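Local atomic coordinates of ribonucleoside-diphosphate reductase (Pseudomonas aeruginosa, PDB entry 5IM3), a protein that probably catalyses, under allosteric control by ATP and dATP, the thioredoxin-dependent reduction of ribonucleoside diphosphates to 2'-deoxyribonucleoside diphosphates, the precursors for DNA synthesis. Residues A[454-459]-A[499-504]; A[493-498]-A[542-547]. One frame throughout, in Å; residues are numbered along the deposited sequence.

Contact 1. Residues A[454-459]-A[499-504]; sequences LETWHL and GSWTLF
Trp501 drives the edge of its indole against the type I turn Glu455-His458: NE1 donates to Thr456 O at 3.0 Å, almost straight (172°) and in the ring plane. The donor nevertheless stands above the carbonyl plane of Thr456, 61° out of it, so the indole approaches over the peptide rather than on a lone pair. Beside this bond the CZ2 corner of the ring rests against the turn, 3.6 Å from Trp457 CB. Trp457 takes the crowded position between its backbone N and carbonyl carbon (chi1 51°), which folds its indole back over Glu455 CB; Trp457 NE1 makes a weak hydrogen bond to Glu455 OE2, an oxygen that also forms a salt bridge with Lys566. The CE3 rim of the Trp457 ring then borders Phe504 O, 3.6 Å away and near the ring plane, with Phe504 CB beside it. Backbone bonds close the seam in a single bridge of His458 with Phe504. Phe504 N gives its hydrogen to Trp457 O at 2.8 Å, and the same oxygen takes a CA-H contact from Leu503 CA at 3.1 Å; Leu459 N returns a weak bond to Phe504 O. Leu503 wedges between Thr456 and Leu459: CD2 lies 3.6 Å from Thr456 O, while CB meets Leu459 CD2 at 3.7 Å. The contact thus fastens the turn that leaves barrel strand 450-455 to the outlying two-stranded antiparallel sheet of 500-504 and 539-543. Helix 517-532 packs along it, Tyr524 stacking on Trp501 and Tyr527 touching Phe504; Ile461 of helix 461-465 meets Leu503, and Phe491 of helix 489-496 approaches Trp501 edge-to-face.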
ATOM      1  N   LEU A 454     -15.875  15.041  27.480  1.00 40.25           N
ATOM      2  CA  LEU A 454     -14.702  15.824  27.851  1.00 39.65           C
ATOM      3  C   LEU A 454     -14.611  17.059  26.965  1.00 39.64           C
ATOM      4  O   LEU A 454     -14.802  16.973  25.750  1.00 43.21           O
ATOM      5  CB  LEU A 454     -13.418  15.002  27.733  1.00 37.17           C
ATOM      6  CG  LEU A 454     -12.237  15.555  28.525  1.00 41.29           C
ATOM      7  CD1 LEU A 454     -12.452  15.342  30.017  1.00 39.25           C
ATOM      8  CD2 LEU A 454     -10.935  14.920  28.066  1.00 40.95           C
ATOM      9  N   GLU A 455     -14.316  18.201  27.578  1.00 41.64           N
ATOM     10  CA  GLU A 455     -14.222  19.456  26.850  1.00 42.11           C
ATOM     11  C   GLU A 455     -12.883  19.544  26.116  1.00 43.50           C
ATOM     12  O   GLU A 455     -11.880  18.961  26.540  1.00 40.64           O
ATOM     13  CB  GLU A 455     -14.401  20.634  27.810  1.00 44.13           C
ATOM     14  CG  GLU A 455     -14.850  21.928  27.149  1.00 43.11           C
ATOM     15  CD  GLU A 455     -15.482  22.899  28.129  1.00 46.15           C
ATOM     16  OE1 GLU A 455     -16.137  22.441  29.094  1.00 46.86           O
ATOM     17  OE2 GLU A 455     -15.332  24.122  27.935  1.00 47.52           O
ATOM     18  N   THR A 456     -12.877  20.290  25.004  1.00 41.41           N
ATOM     19  CA  THR A 456     -11.816  20.164  24.005  1.00 42.14           C
ATOM     20  C   THR A 456     -10.490  20.798  24.424  1.00 43.33           C
ATOM     21  O   THR A 456      -9.457  20.483  23.820  1.00 44.22           O
ATOM     22  CB  THR A 456     -12.277  20.776  22.678  1.00 41.73           C
ATOM     23  OG1 THR A 456     -13.613  20.344  22.391  1.00 40.49           O
ATOM     24  CG2 THR A 456     -11.370  20.332  21.542  1.00 45.73           C
ATOM     25  N   TRP A 457     -10.483  21.676  25.424  1.00 43.60           N
ATOM     26  CA  TRP A 457      -9.237  22.223  25.950  1.00 46.27           C
ATOM     27  C   TRP A 457      -8.648  21.376  27.073  1.00 47.09           C
ATOM     28  O   TRP A 457      -7.555  21.688  27.558  1.00 44.97           O
ATOM     29  CB  TRP A 457      -9.447  23.659  26.452  1.00 46.70           C
ATOM     30  CG  TRP A 457     -10.601  23.825  27.399  1.00 47.67           C
ATOM     31  CD1 TRP A 457     -11.833  24.334  27.105  1.00 46.46           C
ATOM     32  CD2 TRP A 457     -10.631  23.485  28.792  1.00 46.71           C
ATOM     33  NE1 TRP A 457     -12.625  24.334  28.224  1.00 46.51           N
ATOM     34  CE2 TRP A 457     -11.914  23.815  29.274  1.00 46.54           C
ATOM     35  CE3 TRP A 457      -9.701  22.933  29.676  1.00 47.36           C
ATOM     36  CZ2 TRP A 457     -12.289  23.613  30.599  1.00 46.97           C
ATOM     37  CZ3 TRP A 457     -10.077  22.732  30.997  1.00 47.33           C
ATOM     38  CH2 TRP A 457     -11.358  23.073  31.444  1.00 47.77           C
ATOM     39  N   HIS A 458      -9.340  20.320  27.496  1.00 46.17           N
ATOM     40  CA  HIS A 458      -8.853  19.479  28.581  1.00 46.01           C
ATOM     41  C   HIS A 458      -7.534  18.824  28.192  1.00 45.26           C
ATOM     42  O   HIS A 458      -7.384  18.300  27.086  1.00 43.98           O
ATOM     43  CB  HIS A 458      -9.899  18.416  28.915  1.00 45.57           C
ATOM     44  CG  HIS A 458      -9.698  17.752  30.242  1.00 44.98           C
ATOM     45  ND1 HIS A 458      -8.753  16.771  30.449  1.00 45.40           N
ATOM     46  CD2 HIS A 458     -10.340  17.911  31.423  1.00 45.40           C
ATOM     47  CE1 HIS A 458      -8.814  16.361  31.704  1.00 46.51           C
ATOM     48  NE2 HIS A 458      -9.770  17.036  32.315  1.00 46.47           N
ATOM     49  N   LEU A 459      -6.573  18.847  29.116  1.00 40.95           N
ATOM     50  CA  LEU A 459      -5.226  18.391  28.794  1.00 41.99           C
ATOM     51  C   LEU A 459      -5.156  16.901  28.479  1.00 39.80           C
ATOM     52  O   LEU A 459      -4.191  16.463  27.842  1.00 39.39           O
ATOM     53  CB  LEU A 459      -4.269  18.725  29.939  1.00 43.19           C
ATOM     54  CG  LEU A 459      -3.205  19.755  29.572  1.00 45.02           C
ATOM     55  CD1 LEU A 459      -2.381  20.096  30.793  1.00 48.70           C
ATOM     56  CD2 LEU A 459      -2.316  19.236  28.455  1.00 44.53           C
ATOM     57  N   GLY A 499      -6.457  28.940  13.532  1.00 61.85           N
ATOM     58  CA  GLY A 499      -5.826  29.458  14.726  1.00 60.24           C
ATOM     59  C   GLY A 499      -5.255  28.360  15.607  1.00 58.41           C
ATOM     60  O   GLY A 499      -5.349  27.168  15.320  1.00 57.84           O
ATOM     61  N   SER A 500      -4.650  28.792  16.710  1.00 63.58           N
ATOM     62  CA  SER A 500      -4.060  27.880  17.673  1.00 63.56           C
ATOM     63  C   SER A 500      -5.081  27.516  18.751  1.00 59.19           C
ATOM     64  O   SER A 500      -6.203  28.028  18.783  1.00 58.64           O
ATOM     65  CB  SER A 500      -2.812  28.504  18.292  1.00 65.30           C
ATOM     66  OG  SER A 500      -3.147  29.689  18.995  1.00 67.27           O
ATOM     67  N   TRP A 501      -4.681  26.624  19.653  1.00 54.49           N
ATOM     68  CA  TRP A 501      -5.577  26.107  20.680  1.00 51.39           C
ATOM     69  C   TRP A 501      -4.727  25.584  21.827  1.00 50.37           C
ATOM     70  O   TRP A 501      -3.813  24.785  21.602  1.00 50.13           O
ATOM     71  CB  TRP A 501      -6.472  25.000  20.105  1.00 49.03           C
ATOM     72  CG  TRP A 501      -7.475  24.432  21.063  1.00 48.12           C
ATOM     73  CD1 TRP A 501      -7.477  23.177  21.599  1.00 46.20           C
ATOM     74  CD2 TRP A 501      -8.632  25.094  21.591  1.00 47.35           C
ATOM     75  NE1 TRP A 501      -8.560  23.018  22.428  1.00 46.92           N
ATOM     76  CE2 TRP A 501      -9.286  24.179  22.440  1.00 46.67           C
ATOM     77  CE3 TRP A 501      -9.178  26.370  21.429  1.00 48.90           C
ATOM     78  CZ2 TRP A 501     -10.457  24.500  23.126  1.00 48.08           C
ATOM     79  CZ3 TRP A 501     -10.345  26.688  22.113  1.00 49.57           C
ATOM     80  CH2 TRP A 501     -10.968  25.757  22.950  1.00 47.90           C
ATOM     81  N   THR A 502      -5.022  26.036  23.042  1.00 48.25           N
ATOM     82  CA  THR A 502      -4.222  25.709  24.215  1.00 48.59           C
ATOM     83  C   THR A 502      -4.982  24.745  25.117  1.00 47.23           C
ATOM     84  O   THR A 502      -6.161  24.960  25.415  1.00 48.07           O
ATOM     85  CB  THR A 502      -3.850  26.973  24.995  1.00 48.97           C
ATOM     86  OG1 THR A 502      -3.142  27.875  24.136  1.00 49.78           O
ATOM     87  CG2 THR A 502      -2.972  26.628  26.192  1.00 50.24           C
ATOM     88  N   LEU A 503      -4.301  23.690  25.552  1.00 46.32           N
ATOM     89  CA  LEU A 503      -4.864  22.720  26.476  1.00 45.86           C
ATOM     90  C   LEU A 503      -4.464  23.073  27.904  1.00 48.21           C
ATOM     91  O   LEU A 503      -3.315  23.439  28.167  1.00 49.51           O
ATOM     92  CB  LEU A 503      -4.395  21.303  26.133  1.00 46.75           C
ATOM     93  CG  LEU A 503      -4.514  20.894  24.662  1.00 47.72           C
ATOM     94  CD1 LEU A 503      -4.113  19.438  24.469  1.00 46.69           C
ATOM     95  CD2 LEU A 503      -5.922  21.131  24.146  1.00 46.40           C
ATOM     96  N   PHE A 504      -5.426  22.969  28.820  1.00 43.92           N
ATOM     97  CA  PHE A 504      -5.223  23.284  30.226  1.00 43.56           C
ATOM     98  C   PHE A 504      -5.728  22.134  31.084  1.00 42.54           C
ATOM     99  O   PHE A 504      -6.583  21.348  30.668  1.00 43.11           O
ATOM    100  CB  PHE A 504      -5.971  24.557  30.654  1.00 44.18           C
ATOM    101  CG  PHE A 504      -5.579  25.792  29.900  1.00 45.23           C
ATOM    102  CD1 PHE A 504      -4.424  26.482  30.224  1.00 47.01           C
ATOM    103  CD2 PHE A 504      -6.389  26.287  28.892  1.00 46.97           C
ATOM    104  CE1 PHE A 504      -4.074  27.630  29.541  1.00 47.76           C
ATOM    105  CE2 PHE A 504      -6.042  27.432  28.202  1.00 46.72           C
ATOM    106  CZ  PHE A 504      -4.886  28.106  28.530  1.00 48.95           C
TER

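Contact 2. Residues A[493-498]-A[542-547]; sequences KRVFDD and VQAKDL
Arg494 NH1 is gripped twice, by a hydrogen bond to Ser500 O and a salt bridge to Glu528 OE2, while the foot of the same side chain does the packing: Arg494 CB lies 3.6 Å from Ala544 CB. A bend at chi2 (-74°) carries the guanidinium away from Ala544. That methyl enters the groove between Arg494 and Val495 on the last turn of helix 489-496, and Val495 CG2 flanks it at 3.9 Å. The helix ends in a Schellman motif with Asp498, at positive phi, as its C-prime residue; Asp498 N bonds to Val495 O at 3.2 Å. The Lys545 chain passes over this end, its CE 4.0 Å from Val495 O. Asp498 meets it at about a right angle, OD1 reaching Lys545 CD at 3.3 Å. The bend at chi4 (-77°) leaves Lys545 NZ 5.5 Å from Asp498 OD1, near Arg893 of helix 885-897. The end of one helix is thereby laid against the start of another, 544-558, without a hydrogen bond between the two segments. The contact rests on van der Waals packing, of the Ala544 methyl on Arg494 and Val495 and of the Lys545 chain on Asp498. At that separation the opposite charges of Asp498 and Lys545 can probably attract each other only weakly, and form no salt bridge.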
ATOM      1  N   LYS A 493     -14.214  28.104  15.957  1.00 60.15           N
ATOM      2  CA  LYS A 493     -13.737  29.369  15.409  1.00 62.20           C
ATOM      3  C   LYS A 493     -12.260  29.285  15.042  1.00 60.79           C
ATOM      4  O   LYS A 493     -11.843  29.782  13.990  1.00 62.06           O
ATOM      5  CB  LYS A 493     -13.971  30.503  16.408  1.00 63.54           C
ATOM      6  CG  LYS A 493     -15.424  30.916  16.580  1.00 63.69           C
ATOM      7  CD  LYS A 493     -15.531  32.116  17.512  1.00 66.06           C
ATOM      8  CE  LYS A 493     -16.964  32.605  17.660  1.00 67.21           C
ATOM      9  NZ  LYS A 493     -17.056  33.793  18.556  1.00 67.11           N
ATOM     10  N   ARG A 494     -11.452  28.660  15.903  1.00 59.01           N
ATOM     11  CA  ARG A 494     -10.027  28.530  15.619  1.00 59.83           C
ATOM     12  C   ARG A 494      -9.774  27.574  14.458  1.00 59.17           C
ATOM     13  O   ARG A 494      -8.798  27.743  13.720  1.00 58.60           O
ATOM     14  CB  ARG A 494      -9.285  28.063  16.874  1.00 59.24           C
ATOM     15  CG  ARG A 494      -9.368  29.035  18.047  1.00 58.37           C
ATOM     16  CD  ARG A 494      -8.481  30.258  17.841  1.00 60.02           C
ATOM     17  NE  ARG A 494      -8.631  31.236  18.919  1.00 59.97           N
ATOM     18  CZ  ARG A 494      -7.988  31.182  20.082  1.00 58.56           C
ATOM     19  NH1 ARG A 494      -7.144  30.191  20.340  1.00 58.16           N
ATOM     20  NH2 ARG A 494      -8.193  32.121  20.996  1.00 58.19           N
ATOM     21  N   VAL A 495     -10.637  26.574  14.276  1.00 59.64           N
ATOM     22  CA  VAL A 495     -10.529  25.705  13.108  1.00 59.21           C
ATOM     23  C   VAL A 495     -10.826  26.494  11.838  1.00 60.02           C
ATOM     24  O   VAL A 495     -10.048  26.475  10.876  1.00 59.78           O
ATOM     25  CB  VAL A 495     -11.472  24.495  13.254  1.00 58.44           C
ATOM     26  CG1 VAL A 495     -11.502  23.673  11.966  1.00 58.12           C
ATOM     27  CG2 VAL A 495     -11.048  23.623  14.432  1.00 54.86           C
ATOM     28  N   PHE A 496     -11.959  27.200  11.818  1.00 58.45           N
ATOM     29  CA  PHE A 496     -12.331  27.989  10.649  1.00 61.79           C
ATOM     30  C   PHE A 496     -11.255  29.003  10.287  1.00 63.50           C
ATOM     31  O   PHE A 496     -11.054  29.294   9.103  1.00 66.37           O
ATOM     32  CB  PHE A 496     -13.658  28.704  10.905  1.00 60.39           C
ATOM     33  CG  PHE A 496     -14.873  27.861  10.626  1.00 59.64           C
ATOM     34  CD1 PHE A 496     -15.014  26.608  11.201  1.00 58.63           C
ATOM     35  CD2 PHE A 496     -15.883  28.333   9.804  1.00 59.76           C
ATOM     36  CE1 PHE A 496     -16.134  25.836  10.946  1.00 58.23           C
ATOM     37  CE2 PHE A 496     -17.003  27.567   9.548  1.00 59.46           C
ATOM     38  CZ  PHE A 496     -17.130  26.318  10.119  1.00 58.18           C
ATOM     39  N   ASP A 497     -10.558  29.547  11.283  1.00 65.32           N
ATOM     40  CA  ASP A 497      -9.582  30.609  11.078  1.00 68.63           C
ATOM     41  C   ASP A 497      -8.141  30.113  11.127  1.00 68.18           C
ATOM     42  O   ASP A 497      -7.217  30.933  11.131  1.00 70.53           O
ATOM     43  CB  ASP A 497      -9.789  31.710  12.122  1.00 69.83           C
ATOM     44  CG  ASP A 497     -11.196  32.276  12.101  1.00 70.15           C
ATOM     45  OD1 ASP A 497     -11.843  32.238  11.036  1.00 71.61           O
ATOM     46  OD2 ASP A 497     -11.656  32.765  13.153  1.00 70.69           O
ATOM     47  N   ASP A 498      -7.926  28.798  11.164  1.00 69.44           N
ATOM     48  CA  ASP A 498      -6.580  28.226  11.209  1.00 70.52           C
ATOM     49  C   ASP A 498      -5.786  28.783  12.390  1.00 69.89           C
ATOM     50  O   ASP A 498      -4.592  29.069  12.280  1.00 71.25           O
ATOM     51  CB  ASP A 498      -5.837  28.467   9.892  1.00 72.61           C
ATOM     52  CG  ASP A 498      -4.561  27.652   9.779  1.00 72.74           C
ATOM     53  OD1 ASP A 498      -4.489  26.566  10.389  1.00 69.16           O
ATOM     54  OD2 ASP A 498      -3.631  28.099   9.070  1.00 74.66           O
ATOM     55  N   VAL A 542      -1.443  23.537  20.551  1.00 52.20           N
ATOM     56  CA  VAL A 542      -1.562  22.760  19.328  1.00 51.41           C
ATOM     57  C   VAL A 542      -2.237  23.632  18.278  1.00 52.87           C
ATOM     58  O   VAL A 542      -2.764  24.707  18.570  1.00 51.41           O
ATOM     59  CB  VAL A 542      -2.357  21.455  19.545  1.00 50.97           C
ATOM     60  CG1 VAL A 542      -1.685  20.595  20.601  1.00 50.88           C
ATOM     61  CG2 VAL A 542      -3.798  21.763  19.954  1.00 51.17           C
ATOM     62  N   GLN A 543      -2.208  23.159  17.036  1.00 58.96           N
ATOM     63  CA  GLN A 543      -2.991  23.781  15.980  1.00 60.13           C
ATOM     64  C   GLN A 543      -4.410  23.231  16.018  1.00 58.04           C
ATOM     65  O   GLN A 543      -4.612  22.014  16.064  1.00 57.84           O
ATOM     66  CB  GLN A 543      -2.353  23.530  14.614  1.00 63.55           C
ATOM     67  CG  GLN A 543      -1.015  24.223  14.426  1.00 66.00           C
ATOM     68  CD  GLN A 543      -1.096  25.713  14.698  1.00 67.41           C
ATOM     69  OE1 GLN A 543      -1.719  26.463  13.943  1.00 69.19           O
ATOM     70  NE2 GLN A 543      -0.478  26.146  15.789  1.00 66.38           N
ATOM     71  N   ALA A 544      -5.393  24.132  16.015  1.00 50.31           N
ATOM     72  CA  ALA A 544      -6.785  23.702  16.082  1.00 51.49           C
ATOM     73  C   ALA A 544      -7.122  22.737  14.951  1.00 52.96           C
ATOM     74  O   ALA A 544      -7.809  21.731  15.169  1.00 49.62           O
ATOM     75  CB  ALA A 544      -7.711  24.918  16.044  1.00 52.30           C
ATOM     76  N   LYS A 545      -6.643  23.025  13.737  1.00 62.74           N
ATOM     77  CA  LYS A 545      -6.908  22.145  12.601  1.00 62.70           C
ATOM     78  C   LYS A 545      -6.347  20.749  12.840  1.00 61.62           C
ATOM     79  O   LYS A 545      -6.945  19.752  12.417  1.00 61.27           O
ATOM     80  CB  LYS A 545      -6.313  22.744  11.327  1.00 67.35           C
ATOM     81  CG  LYS A 545      -7.310  23.489  10.452  1.00 70.57           C
ATOM     82  CD  LYS A 545      -6.603  24.235   9.325  1.00 73.43           C
ATOM     83  CE  LYS A 545      -7.574  24.690   8.245  1.00 76.08           C
ATOM     84  NZ  LYS A 545      -7.977  23.569   7.348  1.00 77.71           N
ATOM     85  N   ASP A 546      -5.198  20.655  13.513  1.00 60.43           N
ATOM     86  CA  ASP A 546      -4.581  19.352  13.749  1.00 59.05           C
ATOM     87  C   ASP A 546      -5.396  18.526  14.735  1.00 55.81           C
ATOM     88  O   ASP A 546      -5.571  17.317  14.545  1.00 57.27           O
ATOM     89  CB  ASP A 546      -3.149  19.532  14.256  1.00 59.12           C
ATOM     90  CG  ASP A 546      -2.229  20.134  13.211  1.00 62.15           C
ATOM     91  OD1 ASP A 546      -2.593  20.135  12.016  1.00 62.98           O
ATOM     92  OD2 ASP A 546      -1.132  20.600  13.589  1.00 63.20           O
ATOM     93  N   LEU A 547      -5.898  19.153  15.797  1.00 51.31           N
ATOM     94  CA  LEU A 547      -6.734  18.427  16.745  1.00 50.60           C
ATOM     95  C   LEU A 547      -8.080  18.083  16.119  1.00 49.52           C
ATOM     96  O   LEU A 547      -8.608  16.984  16.324  1.00 48.58           O
ATOM     97  CB  LEU A 547      -6.915  19.253  18.020  1.00 46.88           C
ATOM     98  CG  LEU A 547      -7.664  18.582  19.171  1.00 46.19           C
ATOM     99  CD1 LEU A 547      -6.943  17.320  19.625  1.00 46.50           C
ATOM    100  CD2 LEU A 547      -7.831  19.553  20.335  1.00 46.26           C
TER

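The centres of contacts 1 and 2 lie 11 Å apart, and their segments alternate along the chain. The helix of contact 2 runs into the strand of contact 1, where Gly499 N is 2.6 Å from Arg494 O, a probable hydrogen bond. Strand 539-543 supplies the second join, pairing with 500-504 before leading into helix 544-558. Packing of Thr456 CG2 on Leu547 CD2, 3.8 Å apart, adds a third. Contact 2 lies away from the annotated sites, whereas contact 1 approaches one: His458, whose NE2 is hydrogen-bonded to Val409 O, has its side chain about 9 Å from a bound dATP whose pocket includes Val409 and Arg410.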